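ATP-dependent 6-phosphofructokinase isozyme 2 (Escherichia coli, PDB 3UMP) catalyses the ATP-dependent phosphorylation of fructose 6-phosphate to fructose 1,6-bisphosphate, the first committing step of glycolysis, and works as a magnesium-requiring homodimer. Local coordinates at residues V252-S257 / A285-Q290. Numbering follows the deposited sequence.
With CS (cesium ion), chain F; ATP (adenosine-5'-triphosphate), chain C.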
loop_
_atom_site.group_PDB
_atom_site.type_symbol
_atom_site.label_atom_id
_atom_site.label_comp_id
_atom_site.label_asym_id
_atom_site.label_seq_id
_atom_site.Cartn_x
_atom_site.Cartn_y
_atom_site.Cartn_z
ATOM N N VAL A 252 -14.146 7.650 -11.475
ATOM C CA VAL A 252 -14.366 6.732 -12.574
ATOM C C VAL A 252 -15.530 7.228 -13.421
ATOM O O VAL A 252 -16.574 7.608 -12.894
ATOM C CB VAL A 252 -14.678 5.316 -12.059
ATOM C CG1 VAL A 252 -14.770 4.336 -13.216
ATOM C CG2 VAL A 252 -13.623 4.876 -11.059
ATOM N N GLY A 253 -15.341 7.208 -14.735
ATOM C CA GLY A 253 -16.365 7.623 -15.674
ATOM C C GLY A 253 -16.494 9.116 -15.919
ATOM O O GLY A 253 -17.388 9.539 -16.645
ATOM N N ALA A 254 -15.610 9.917 -15.333
ATOM C CA ALA A 254 -15.689 11.363 -15.514
ATOM C C ALA A 254 -15.489 11.780 -16.981
ATOM O O ALA A 254 -16.246 12.597 -17.524
ATOM C CB ALA A 254 -14.671 12.062 -14.627
ATOM N N GLY A 255 -14.450 11.246 -17.605
ATOM C CA GLY A 255 -14.133 11.623 -18.980
ATOM C C GLY A 255 -15.236 11.242 -19.964
ATOM O O GLY A 255 -15.657 12.052 -20.792
ATOM N N ASP A 256 -15.714 10.007 -19.875
ATOM C CA ASP A 256 -16.757 9.538 -20.785
ATOM C C ASP A 256 -18.090 10.264 -20.577
ATOM O O ASP A 256 -18.826 10.486 -21.532
ATOM C CB ASP A 256 -16.917 8.019 -20.670
ATOM C CG ASP A 256 -15.677 7.269 -21.150
ATOM O OD1 ASP A 256 -15.428 6.129 -20.693
ATOM O OD2 ASP A 256 -14.935 7.833 -21.982
ATOM N N SER A 257 -18.395 10.624 -19.330
ATOM C CA SER A 257 -19.586 11.429 -19.032
ATOM C C SER A 257 -19.480 12.810 -19.665
ATOM O O SER A 257 -20.430 13.299 -20.280
ATOM C CB SER A 257 -19.784 11.551 -17.513
ATOM O OG SER A 257 -20.136 10.288 -16.976
ATOM N N ALA A 285 -20.577 15.751 -12.239
ATOM C CA ALA A 285 -21.716 14.997 -11.715
ATOM C C ALA A 285 -21.333 13.526 -11.591
ATOM O O ALA A 285 -21.708 12.840 -10.625
ATOM C CB ALA A 285 -22.935 15.149 -12.631
ATOM N N ALA A 286 -20.540 13.031 -12.531
ATOM C CA ALA A 286 -20.139 11.632 -12.490
ATOM C C ALA A 286 -19.351 11.337 -11.218
ATOM O O ALA A 286 -19.518 10.288 -10.606
ATOM C CB ALA A 286 -19.322 11.273 -13.719
ATOM N N THR A 287 -18.502 12.274 -10.822
ATOM C CA THR A 287 -17.654 12.111 -9.647
ATOM C C THR A 287 -18.451 11.998 -8.350
ATOM O O THR A 287 -17.943 11.501 -7.352
ATOM C CB THR A 287 -16.615 13.241 -9.515
ATOM O OG1 THR A 287 -17.265 14.452 -9.116
ATOM C CG2 THR A 287 -15.894 13.458 -10.833
ATOM N N LEU A 288 -19.679 12.505 -8.354
ATOM C CA LEU A 288 -20.488 12.536 -7.129
ATOM C C LEU A 288 -20.927 11.147 -6.680
ATOM O O LEU A 288 -21.308 10.959 -5.527
ATOM C CB LEU A 288 -21.721 13.418 -7.309
ATOM C CG LEU A 288 -21.451 14.890 -7.579
ATOM C CD1 LEU A 288 -22.764 15.614 -7.865
ATOM C CD2 LEU A 288 -20.735 15.516 -6.390
ATOM N N ASN A 289 -20.869 10.187 -7.600
ATOM C CA ASN A 289 -21.286 8.812 -7.337
ATOM C C ASN A 289 -20.132 7.866 -7.025
ATOM O O ASN A 289 -19.025 8.026 -7.533
ATOM C CB ASN A 289 -22.079 8.241 -8.515
ATOM C CG ASN A 289 -23.132 9.193 -9.034
ATOM O OD1 ASN A 289 -24.006 9.634 -8.293
ATOM N ND2 ASN A 289 -23.059 9.505 -10.319
ATOM N N GLN A 290 -20.425 6.882 -6.185
ATOM C CA GLN A 290 -19.467 5.864 -5.799
ATOM C C GLN A 290 -19.182 4.921 -6.956
ATOM O O GLN A 290 -20.013 4.730 -7.838
ATOM C CB GLN A 290 -19.994 5.065 -4.607
ATOM C CG GLN A 290 -20.430 5.921 -3.433
ATOM C CD GLN A 290 -19.256 6.484 -2.661
ATOM O OE1 GLN A 290 -18.224 5.832 -2.520
ATOM N NE2 GLN A 290 -19.407 7.703 -2.162
HETATM CS CS CS F . -18.171 7.656 -10.394
HETATM P PG ATP C . -11.047 9.640 -17.441
HETATM O O1G ATP C . -10.959 9.140 -18.846
HETATM O O2G ATP C . -12.360 9.071 -16.892
HETATM O O3G ATP C . -9.921 9.254 -16.556
HETATM P PB ATP C . -10.204 12.156 -18.106
HETATM O O1B ATP C . -8.812 11.993 -17.426
HETATM O O2B ATP C . -10.236 11.970 -19.650
HETATM O O3B ATP C . -11.257 11.171 -17.436
HETATM P PA ATP C . -10.842 14.444 -16.497
HETATM O O1A ATP C . -10.105 13.773 -15.363
HETATM O O2A ATP C . -10.362 15.848 -16.798
HETATM O O3A ATP C . -10.781 13.607 -17.803
HETATM O "O5'" ATP C . -12.414 14.450 -16.112
HETATM C "C5'" ATP C . -13.349 15.102 -16.910
HETATM C "C4'" ATP C . -14.207 16.091 -16.243
HETATM O "O4'" ATP C . -14.739 15.450 -15.055
HETATM C "C3'" ATP C . -13.463 17.225 -15.684
HETATM O "O3'" ATP C . -13.294 18.222 -16.613
HETATM C "C2'" ATP C . -14.316 17.660 -14.558
HETATM O "O2'" ATP C . -15.446 18.278 -15.020
HETATM C "C1'" ATP C . -14.734 16.377 -13.981
HETATM N N9 ATP C . -13.826 15.940 -12.934
HETATM C C8 ATP C . -12.831 15.038 -13.076
HETATM N N7 ATP C . -12.239 14.915 -11.865
HETATM C C5 ATP C . -12.862 15.741 -10.982
HETATM C C6 ATP C . -12.695 16.029 -9.624
HETATM N N6 ATP C . -11.617 15.360 -8.838
HETATM N N1 ATP C . -13.519 16.919 -9.040
HETATM C C2 ATP C . -14.491 17.533 -9.731
HETATM N N3 ATP C . -14.681 17.280 -11.030
HETATM C C4 ATP C . -13.884 16.397 -11.662
#
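The carbonyl oxygen of G253, packed on A286 CB at 3.9 Å, is gripped twice by S257, whose N and OG reach it from opposite faces of its plane. S257 OG donates to G253 O from 2.9 Å, tilted 31° from the carbonyl plane. With OG anti to the carbonyl carbon of S257 (chi1 -68°), the hydroxyl folds back over the first turn. The methyl of A286, small enough for close helix approach, puts CB 3.5 Å from S257 OG. With an alanine at S257, G253 O would probably keep only the backbone bond, and a gap would open beside A286 CB. G253 is the N-cap of helix 254-267, its phi of 82° easily adopted without a CB; the GAGD motif of PfkB-family kinases spans this cap and the helix's first residues. There G255 N gives a hydrogen bond to ATP O2G (3.1 Å), and a side chain at this glycine would collide with the phosphate chain. A254 CB rests 3.4 Å from ATP O4', while T287 CG2 packs on the adenine at C4, its OG1 bonded to S284 O. Both segments also meet at a cesium ion in the potassium site, bound by V252 O, A286 O and N289 O, each at 3.0 Å, with S250, G291 and R293 carbonyls completing the shell.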